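Local coordinates for beta-lactamase (Serratia marcescens, PDB 5GWA), which is a class A extended-spectrum beta-lactamase that probably hydrolyses beta-lactam antibiotics to substituted beta-amino acids and is inhibited by avibactam, at residues 39-45 with 160-165; 226-232 with 248-254. One frame throughout, in Å; residues are numbered along the deposited sequence.

Contact 1 of 2, residues 39-45 with 160-165. With NA (sodium ion), chain K; NA (sodium ion), chain L.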
ATOM      1  N   GLU A  39      -0.034 -30.403   4.115  1.00 12.31           N
ATOM      2  CA  GLU A  39       1.298 -29.838   4.285  1.00 12.82           C
ATOM      3  C   GLU A  39       2.273 -30.075   3.149  1.00 12.60           C
ATOM      4  O   GLU A  39       3.372 -29.518   3.170  1.00 13.48           O
ATOM      5  CB  GLU A  39       1.929 -30.271   5.615  1.00 12.69           C
ATOM      6  CG  GLU A  39       2.480 -31.698   5.620  1.00 15.37           C
ATOM      7  CD  GLU A  39       1.448 -32.802   5.789  1.00 14.25           C
ATOM      8  OE1 GLU A  39       0.215 -32.571   5.877  1.00 13.96           O
ATOM      9  OE2 GLU A  39       1.938 -33.967   5.837  1.00 21.67           O
ATOM     10  N   LYS A  40       1.928 -30.960   2.213  1.00 12.01           N
ATOM     11  CA  LYS A  40       2.860 -31.283   1.144  1.00 14.31           C
ATOM     12  C   LYS A  40       2.725 -30.319  -0.045  1.00 16.70           C
ATOM     13  O   LYS A  40       3.508 -30.390  -0.984  1.00 24.90           O
ATOM     14  CB  LYS A  40       2.694 -32.753   0.751  1.00 16.30           C
ATOM     15  CG  LYS A  40       3.160 -33.716   1.842  1.00 21.27           C
ATOM     16  CD  LYS A  40       3.659 -35.033   1.280  1.00 25.13           C
ATOM     17  CE  LYS A  40       4.177 -35.936   2.383  1.00 31.91           C
ATOM     18  NZ  LYS A  40       5.582 -35.564   2.714  1.00 34.13           N
ATOM     19  N   HIS A  41       1.750 -29.421  -0.012  1.00 13.79           N
ATOM     20  CA  HIS A  41       1.607 -28.419  -1.028  1.00 11.36           C
ATOM     21  C   HIS A  41       2.567 -27.269  -0.815  1.00 12.32           C
ATOM     22  O   HIS A  41       3.133 -27.110   0.284  1.00 12.53           O
ATOM     23  CB  HIS A  41       0.142 -27.943  -1.068  1.00 11.89           C
ATOM     24  CG  HIS A  41      -0.826 -29.036  -1.368  1.00 14.57           C
ATOM     25  ND1 HIS A  41      -1.136 -29.420  -2.660  1.00 16.04           N
ATOM     26  CD2 HIS A  41      -1.521 -29.861  -0.558  1.00 16.34           C
ATOM     27  CE1 HIS A  41      -2.047 -30.369  -2.624  1.00 18.24           C
ATOM     28  NE2 HIS A  41      -2.318 -30.638  -1.358  1.00 19.39           N
ATOM     29  N   HIS A  42       2.722 -26.437  -1.850  1.00 12.18           N
ATOM     30  CA  HIS A  42       3.555 -25.243  -1.776  1.00 11.76           C
ATOM     31  C   HIS A  42       2.658 -24.013  -1.713  1.00 13.16           C
ATOM     32  O   HIS A  42       1.830 -23.790  -2.581  1.00 17.79           O
ATOM     33  CB  HIS A  42       4.487 -25.170  -2.976  1.00 13.02           C
ATOM     34  CG  HIS A  42       5.568 -26.195  -2.926  1.00 13.97           C
ATOM     35  ND1 HIS A  42       6.564 -26.294  -3.881  1.00 16.77           N
ATOM     36  CD2 HIS A  42       5.830 -27.147  -2.010  1.00 13.83           C
ATOM     37  CE1 HIS A  42       7.399 -27.255  -3.535  1.00 15.29           C
ATOM     38  NE2 HIS A  42       6.985 -27.786  -2.406  1.00 15.70           N
ATOM     39  N   TYR A  43       2.796 -23.240  -0.653  1.00  9.56           N
ATOM     40  CA  TYR A  43       1.940 -22.106  -0.426  1.00  9.80           C
ATOM     41  C   TYR A  43       2.724 -20.819  -0.625  1.00 10.91           C
ATOM     42  O   TYR A  43       3.839 -20.703  -0.184  1.00 10.44           O
ATOM     43  CB  TYR A  43       1.463 -22.185   1.027  1.00  9.30           C
ATOM     44  CG  TYR A  43       0.564 -23.369   1.274  1.00 10.34           C
ATOM     45  CD1 TYR A  43      -0.792 -23.272   1.076  1.00  9.59           C
ATOM     46  CD2 TYR A  43       1.071 -24.576   1.684  1.00 10.22           C
ATOM     47  CE1 TYR A  43      -1.605 -24.371   1.201  1.00  9.32           C
ATOM     48  CE2 TYR A  43       0.277 -25.694   1.810  1.00 10.16           C
ATOM     49  CZ  TYR A  43      -1.071 -25.580   1.585  1.00  9.94           C
ATOM     50  OH  TYR A  43      -1.888 -26.677   1.739  1.00 11.46           O
ATOM     51  N   PRO A  44       2.110 -19.815  -1.241  1.00  9.91           N
ATOM     52  CA  PRO A  44       2.784 -18.555  -1.394  1.00 10.77           C
ATOM     53  C   PRO A  44       2.873 -17.830  -0.060  1.00 10.22           C
ATOM     54  O   PRO A  44       1.879 -17.730   0.665  1.00 10.85           O
ATOM     55  CB  PRO A  44       1.909 -17.817  -2.404  1.00 11.37           C
ATOM     56  CG  PRO A  44       0.560 -18.427  -2.246  1.00 12.95           C
ATOM     57  CD  PRO A  44       0.804 -19.858  -1.916  1.00 12.34           C
ATOM     58  N   MET A  45       4.074 -17.396   0.273  1.00  9.95           N
ATOM     59  CA  MET A  45       4.333 -16.824   1.603  1.00  8.90           C
ATOM     60  C   MET A  45       3.805 -15.382   1.768  1.00 10.13           C
ATOM     61  O   MET A  45       3.468 -14.973   2.901  1.00  8.94           O
ATOM     62  CB  MET A  45       5.826 -16.855   1.920  1.00 10.09           C
ATOM     63  CG  MET A  45       6.333 -18.230   2.201  1.00  9.06           C
ATOM     64  SD  MET A  45       8.009 -18.254   2.833  1.00 11.65           S
ATOM     65  CE  MET A  45       8.952 -17.976   1.349  1.00 11.50           C
ATOM     66  N   ASN A 160       7.925 -17.502  -4.175  1.00 11.72           N
ATOM     67  CA  ASN A 160       8.245 -17.396  -2.762  1.00 11.67           C
ATOM     68  C   ASN A 160       7.308 -18.314  -1.977  1.00 11.62           C
ATOM     69  O   ASN A 160       6.262 -17.888  -1.485  1.00 13.01           O
ATOM     70  CB  ASN A 160       8.046 -15.977  -2.260  1.00 12.78           C
ATOM     71  CG  ASN A 160       9.079 -15.015  -2.765  1.00 11.78           C
ATOM     72  OD1 ASN A 160      10.252 -15.345  -2.897  1.00 12.62           O
ATOM     73  ND2 ASN A 160       8.676 -13.800  -2.976  1.00 11.46           N
ATOM     74  N   TRP A 161       7.652 -19.592  -1.922  1.00 11.87           N
ATOM     75  CA  TRP A 161       6.736 -20.603  -1.403  1.00 12.68           C
ATOM     76  C   TRP A 161       7.296 -21.334  -0.213  1.00 11.52           C
ATOM     77  O   TRP A 161       8.516 -21.310   0.044  1.00 11.16           O
ATOM     78  CB  TRP A 161       6.364 -21.620  -2.497  1.00 12.28           C
ATOM     79  CG  TRP A 161       7.551 -22.363  -3.120  1.00 12.06           C
ATOM     80  CD1 TRP A 161       8.080 -22.152  -4.361  1.00 13.62           C
ATOM     81  CD2 TRP A 161       8.212 -23.526  -2.599  1.00 14.19           C
ATOM     82  NE1 TRP A 161       9.130 -23.028  -4.581  1.00 14.15           N
ATOM     83  CE2 TRP A 161       9.202 -23.904  -3.533  1.00 13.18           C
ATOM     84  CE3 TRP A 161       8.070 -24.282  -1.441  1.00 12.23           C
ATOM     85  CZ2 TRP A 161      10.077 -24.969  -3.301  1.00 14.41           C
ATOM     86  CZ3 TRP A 161       8.930 -25.357  -1.239  1.00 13.92           C
ATOM     87  CH2 TRP A 161       9.908 -25.680  -2.174  1.00 14.26           C
ATOM     88  N   THR A 162       6.413 -22.021   0.498  1.00 11.53           N
ATOM     89  CA  THR A 162       6.794 -22.802   1.645  1.00 11.31           C
ATOM     90  C   THR A 162       5.860 -23.971   1.847  1.00 11.33           C
ATOM     91  O   THR A 162       4.685 -23.897   1.461  1.00 11.70           O
ATOM     92  CB  THR A 162       6.798 -21.920   2.922  1.00 10.98           C
ATOM     93  OG1 THR A 162       7.469 -22.605   3.982  1.00 10.65           O
ATOM     94  CG2 THR A 162       5.387 -21.558   3.348  1.00 11.23           C
ATOM     95  N   THR A 163       6.336 -24.999   2.540  1.00 11.09           N
ATOM     96  CA  THR A 163       5.425 -25.904   3.181  1.00 10.48           C
ATOM     97  C   THR A 163       5.103 -25.378   4.574  1.00 10.79           C
ATOM     98  O   THR A 163       5.859 -24.633   5.155  1.00 11.08           O
ATOM     99  CB  THR A 163       5.972 -27.316   3.323  1.00 12.30           C
ATOM    100  OG1 THR A 163       7.171 -27.294   4.091  1.00 12.32           O
ATOM    101  CG2 THR A 163       6.199 -27.971   1.952  1.00 13.00           C
ATOM    102  N   PRO A 164       3.932 -25.739   5.119  1.00 11.69           N
ATOM    103  CA  PRO A 164       3.608 -25.152   6.441  1.00 11.88           C
ATOM    104  C   PRO A 164       4.456 -25.723   7.572  1.00 11.73           C
ATOM    105  O   PRO A 164       4.743 -25.026   8.553  1.00 12.02           O
ATOM    106  CB  PRO A 164       2.140 -25.467   6.654  1.00 13.15           C
ATOM    107  CG  PRO A 164       1.637 -26.085   5.399  1.00 17.05           C
ATOM    108  CD  PRO A 164       2.802 -26.442   4.510  1.00 13.56           C
ATOM    109  N   ASP A 165       4.813 -27.003   7.477  1.00 11.65           N
ATOM    110  CA  ASP A 165       5.679 -27.622   8.458  1.00 11.91           C
ATOM    111  C   ASP A 165       7.084 -27.051   8.444  1.00 12.49           C
ATOM    112  O   ASP A 165       7.635 -26.819   9.511  1.00 12.82           O
ATOM    113  CB  ASP A 165       5.654 -29.153   8.375  1.00 14.24           C
ATOM    114  CG  ASP A 165       6.000 -29.692   7.009  1.00 16.12           C
ATOM    115  OD1 ASP A 165       5.558 -29.174   5.970  1.00 15.42           O
ATOM    116  OD2 ASP A 165       6.720 -30.712   6.958  1.00 19.82           O
TER
HETATM  117 NA    NA K 310       5.685 -30.936   3.883  1.00 23.08          NA
HETATM  118 NA    NA L 311       8.667 -29.427   4.915  1.00 25.18          NA
HETATM  119  O   HOH W   1       5.759 -33.609   4.465  1.00 40.38           O
HETATM  120  O   HOH W   2       6.958 -32.085   1.805  1.00 25.99           O
HETATM  121  O   HOH W   3      10.947 -28.572   6.142  1.00 18.69           O
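His42 lays its imidazole flat on the six-membered ring of Trp161, face to face, with the ring centroids 3.5 Å apart and the planes only 7° from parallel. His42 ND1 stands over the middle of the indole and Trp161 CZ3 over the middle of the imidazole, while the two side chains run alongside each other in the same direction. Trp161 reaches this place because CG sits between the backbone N and the carbonyl carbon (chi1 58°). Backbone bonds tie the two strands. Tyr43 N gives a nearly straight bond (172°) to Thr162 O at 2.9 Å, answered by Thr162 N to Tyr43 O, and Met45 N reaches Asn160 O at 2.8 Å. Trp161 CA adds a CA-H...O contact to Tyr43 O at 3.1 Å. Antiparallel strands 43-44 and 161-162 thus form two-thirds of a small three-stranded sheet completed by strand 141-142. Asn160 OD1 takes Lys144 N and ND2 gives to Ala145 O, closing what is consistent with the neck of the omega loop of class A enzymes, which carries Glu147. Among the apolar contacts, Met45 CG rests on Thr162 CG2 at 3.6 Å, the two side chains meeting at about a right angle; the bend at chi3 carries CE to Trp161 O. Tyr43 CE2 meets Pro164 CD at 3.8 Å; Thr162 O lies in plane at the edge of the phenol ring, whose OH is held by Asn38 O. One sodium ion bridges the segments, bound by Glu39 O (2.8 Å), Asp165 OD1 and two waters, one of which accepts from Lys40 NZ. A second is bound by Thr163 OG1 at 2.7 Å and a water. Thr163, the N-cap residue of helix 164-175, donates from OG1 to Asp165 OD1 from above the carboxylate plane; OG1 also takes Ala166 N.

Contact 2 of 2, residues 226-232 with 248-254; sequences ITAATND and VYVSDSS. With NA (sodium ion), chain B; NA (sodium ion), chain X.
The Asn231 amide slants against the Tyr249 ring, their planes 65° apart, with Asn231 OD1 3.5 Å from Tyr249 CD2. The same OD1 lies 3.3 Å from Tyr249 CA; Asn231 ND2 is turned to Pro44 O, and the phenol OH bonds Thr167. The Asp252 carboxylate approaches Ala228, and its OD1 is held by Tyr158. These residues belong to a beta hairpin of strands 227-237 and 243-253, within the five-stranded antiparallel sheet. Thr230 pairs with Val250, and Asp232 with Val248, each through two backbone bonds. Toward Ser253 the ladder is interrupted by a G1 beta bulge: Asp252, in a left-handed conformation (phi 42°, psi 52°), and Ser253 both face Thr227. Asp252 N then turns to Ala228 O at 3.0 Å, from above the carbonyl plane, while Thr227 and Ser253 keep two bonds. A water bridges the strands beside the bulge, donating to Thr227 O and Val250 O and accepting from Thr230 OG1 at 2.8 Å. Past the bulge, Ile226 CG2 packs on Asp252 CA at 3.6 Å. Thr227 OG1, hydrogen-bonded to Thr221 OG1, binds a sodium ion at 2.8 Å with Gly225 O, Glu255 O and a water; Ala229 O binds another.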
ATOM      1  N   ILE A 226      -9.999 -14.915  -7.270  1.00 18.18           N
ATOM      2  CA  ILE A 226      -9.116 -15.741  -6.425  1.00 17.10           C
ATOM      3  C   ILE A 226      -8.130 -14.872  -5.631  1.00 13.83           C
ATOM      4  O   ILE A 226      -7.389 -14.093  -6.204  1.00 16.30           O
ATOM      5  CB  ILE A 226      -8.310 -16.707  -7.302  1.00 17.79           C
ATOM      6  CG1 ILE A 226      -9.269 -17.533  -8.154  1.00 22.63           C
ATOM      7  CG2 ILE A 226      -7.424 -17.614  -6.460  1.00 19.10           C
ATOM      8  CD1 ILE A 226     -10.159 -18.431  -7.330  1.00 22.18           C
ATOM      9  N   THR A 227      -8.127 -15.055  -4.316  1.00 14.91           N
ATOM     10  CA  THR A 227      -7.118 -14.472  -3.459  1.00 14.55           C
ATOM     11  C   THR A 227      -6.019 -15.540  -3.184  1.00 11.47           C
ATOM     12  O   THR A 227      -6.237 -16.507  -2.454  1.00 13.68           O
ATOM     13  CB  THR A 227      -7.750 -13.985  -2.174  1.00 15.52           C
ATOM     14  OG1 THR A 227      -8.827 -13.054  -2.491  1.00 16.94           O
ATOM     15  CG2 THR A 227      -6.733 -13.255  -1.358  1.00 14.31           C
ATOM     16  N   ALA A 228      -4.845 -15.292  -3.747  1.00 12.22           N
ATOM     17  CA  ALA A 228      -3.759 -16.269  -3.692  1.00 12.78           C
ATOM     18  C   ALA A 228      -3.345 -16.648  -2.277  1.00 13.48           C
ATOM     19  O   ALA A 228      -2.995 -17.788  -2.031  1.00 11.70           O
ATOM     20  CB  ALA A 228      -2.559 -15.770  -4.444  1.00 14.14           C
ATOM     21  N   ALA A 229      -3.259 -15.654  -1.390  1.00 12.85           N
ATOM     22  CA  ALA A 229      -2.685 -15.858  -0.056  1.00 11.40           C
ATOM     23  C   ALA A 229      -3.348 -15.000   1.016  1.00 10.75           C
ATOM     24  O   ALA A 229      -3.512 -13.800   0.840  1.00 11.94           O
ATOM     25  CB  ALA A 229      -1.196 -15.591  -0.073  1.00 12.35           C
ATOM     26  N   THR A 230      -3.749 -15.654   2.098  1.00  9.69           N
ATOM     27  CA  THR A 230      -4.129 -14.977   3.344  1.00  8.51           C
ATOM     28  C   THR A 230      -3.540 -15.844   4.461  1.00  8.54           C
ATOM     29  O   THR A 230      -3.985 -16.960   4.735  1.00  9.43           O
ATOM     30  CB  THR A 230      -5.663 -14.903   3.498  1.00  8.60           C
ATOM     31  OG1 THR A 230      -6.231 -14.345   2.319  1.00 12.04           O
ATOM     32  CG2 THR A 230      -6.059 -14.041   4.679  1.00  9.62           C
ATOM     33  N   ASN A 231      -2.472 -15.329   5.095  1.00  8.51           N
ATOM     34  CA  ASN A 231      -1.609 -16.142   5.920  1.00  7.88           C
ATOM     35  C   ASN A 231      -1.381 -15.483   7.286  1.00  8.97           C
ATOM     36  O   ASN A 231      -1.395 -14.251   7.386  1.00  9.12           O
ATOM     37  CB  ASN A 231      -0.215 -16.254   5.275  1.00  7.35           C
ATOM     38  CG  ASN A 231      -0.253 -16.713   3.811  1.00  8.79           C
ATOM     39  OD1 ASN A 231      -1.108 -17.531   3.408  1.00 10.88           O
ATOM     40  ND2 ASN A 231       0.832 -16.392   3.089  1.00  9.28           N
ATOM     41  N   ASP A 232      -1.008 -16.305   8.266  1.00  8.91           N
ATOM     42  CA  ASP A 232      -0.494 -15.815   9.564  1.00  9.45           C
ATOM     43  C   ASP A 232       0.341 -16.931  10.187  1.00  8.61           C
ATOM     44  O   ASP A 232      -0.044 -18.114  10.147  1.00  9.42           O
ATOM     45  CB  ASP A 232      -1.650 -15.389  10.439  1.00  9.67           C
ATOM     46  CG  ASP A 232      -1.227 -14.471  11.581  1.00  9.90           C
ATOM     47  OD1 ASP A 232      -0.063 -13.975  11.554  1.00  9.24           O
ATOM     48  OD2 ASP A 232      -2.102 -14.196  12.441  1.00  9.48           O
ATOM     49  N   VAL A 248      -0.646 -20.913   9.330  1.00  9.55           N
ATOM     50  CA  VAL A 248      -1.813 -21.191   8.510  1.00 11.06           C
ATOM     51  C   VAL A 248      -1.726 -20.397   7.221  1.00 10.04           C
ATOM     52  O   VAL A 248      -1.521 -19.180   7.239  1.00  9.73           O
ATOM     53  CB  VAL A 248      -3.152 -20.889   9.226  1.00 10.69           C
ATOM     54  CG1 VAL A 248      -4.337 -21.235   8.339  1.00 12.45           C
ATOM     55  CG2 VAL A 248      -3.235 -21.633  10.558  1.00 12.17           C
ATOM     56  N   TYR A 249      -1.878 -21.087   6.083  1.00  9.92           N
ATOM     57  CA  TYR A 249      -1.859 -20.462   4.768  1.00 10.23           C
ATOM     58  C   TYR A 249      -3.181 -20.742   4.069  1.00  9.75           C
ATOM     59  O   TYR A 249      -3.483 -21.883   3.758  1.00 10.13           O
ATOM     60  CB  TYR A 249      -0.729 -21.044   3.895  1.00 10.78           C
ATOM     61  CG  TYR A 249       0.616 -20.853   4.505  1.00  9.62           C
ATOM     62  CD1 TYR A 249       1.118 -21.750   5.430  1.00  9.73           C
ATOM     63  CD2 TYR A 249       1.412 -19.769   4.147  1.00  9.46           C
ATOM     64  CE1 TYR A 249       2.369 -21.574   5.984  1.00  9.45           C
ATOM     65  CE2 TYR A 249       2.605 -19.517   4.791  1.00  8.85           C
ATOM     66  CZ  TYR A 249       3.059 -20.402   5.705  1.00  9.89           C
ATOM     67  OH  TYR A 249       4.273 -20.133   6.257  1.00  9.93           O
ATOM     68  N   VAL A 250      -4.052 -19.736   3.951  1.00 10.25           N
ATOM     69  CA  VAL A 250      -5.276 -19.885   3.164  1.00 10.97           C
ATOM     70  C   VAL A 250      -4.981 -19.446   1.744  1.00 10.89           C
ATOM     71  O   VAL A 250      -4.742 -18.259   1.480  1.00 11.16           O
ATOM     72  CB  VAL A 250      -6.423 -19.030   3.765  1.00 12.31           C
ATOM     73  CG1 VAL A 250      -7.691 -19.201   2.941  1.00 12.20           C
ATOM     74  CG2 VAL A 250      -6.658 -19.363   5.224  1.00 12.74           C
ATOM     75  N   SER A 251      -4.877 -20.415   0.817  1.00 11.90           N
ATOM     76  CA  SER A 251      -4.387 -20.103  -0.513  1.00 11.19           C
ATOM     77  C   SER A 251      -5.426 -20.333  -1.596  1.00 11.72           C
ATOM     78  O   SER A 251      -6.348 -21.099  -1.404  1.00 12.37           O
ATOM     79  CB  SER A 251      -3.079 -20.856  -0.822  1.00 11.02           C
ATOM     80  OG  SER A 251      -3.320 -22.234  -1.079  1.00 14.14           O
ATOM     81  N   ASP A 252      -5.227 -19.648  -2.720  1.00 14.08           N
ATOM     82  CA  ASP A 252      -6.070 -19.763  -3.904  1.00 15.49           C
ATOM     83  C   ASP A 252      -7.549 -19.821  -3.574  1.00 15.86           C
ATOM     84  O   ASP A 252      -8.256 -20.784  -3.857  1.00 15.21           O
ATOM     85  CB  ASP A 252      -5.606 -20.952  -4.733  1.00 19.41           C
ATOM     86  CG  ASP A 252      -4.215 -20.745  -5.290  1.00 21.51           C
ATOM     87  OD1 ASP A 252      -3.727 -19.592  -5.298  1.00 22.83           O
ATOM     88  OD2 ASP A 252      -3.649 -21.737  -5.814  1.00 30.09           O
ATOM     89  N   SER A 253      -7.970 -18.831  -2.785  1.00 14.27           N
ATOM     90  CA  SER A 253      -9.276 -18.846  -2.209  1.00 13.89           C
ATOM     91  C   SER A 253     -10.297 -18.061  -3.021  1.00 11.77           C
ATOM     92  O   SER A 253     -10.047 -16.946  -3.457  1.00 13.72           O
ATOM     93  CB  SER A 253      -9.214 -18.258  -0.805  1.00 14.13           C
ATOM     94  OG  SER A 253     -10.491 -18.234  -0.199  1.00 14.16           O
ATOM     95  N   SER A 254     -11.429 -18.715  -3.217  1.00 14.84           N
ATOM     96  CA  SER A 254     -12.618 -18.070  -3.754  1.00 16.36           C
ATOM     97  C   SER A 254     -13.448 -17.377  -2.705  1.00 17.31           C
ATOM     98  O   SER A 254     -14.466 -16.755  -3.040  1.00 21.18           O
ATOM     99  CB  SER A 254     -13.455 -19.125  -4.504  1.00 17.40           C
ATOM    100  OG  SER A 254     -12.794 -19.450  -5.711  1.00 24.22           O
TER
HETATM  101 NA    NA B 322     -11.289 -14.192  -2.973  1.00 26.63          NA
HETATM  102 NA    NA X 323      -5.356 -11.600   1.295  1.00 29.53          NA
HETATM  103  O   HOH W   4      -6.407 -16.323   0.406  1.00 11.98           O
HETATM  104  O   HOH W   5     -12.807 -12.066  -3.143  1.00 41.17           O

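How the contacts relate
Following the chain from the N terminus, contact 1 comes first: residues 39-45 are followed by 114 residues, about half of them helical and with helix 49-63 first, before 160-165 closes this long loop. Contact 2 opens only afterwards, closing a loop with 15 residues between its segments, the end of a beta hairpin; the two lie in series, neither nesting nor crossing. In space they touch. Asn231 ND2 of contact 2 probably bonds Pro44 O and, more weakly, Met45 O of contact 1. Thr162 CG2 packs on Tyr249 OH at 3.4 Å, and Tyr43 CD1 lies 3.5 Å from Ser251 OG, which bonds Lys21 O. The small three-stranded sheet thus lies against the five-stranded one.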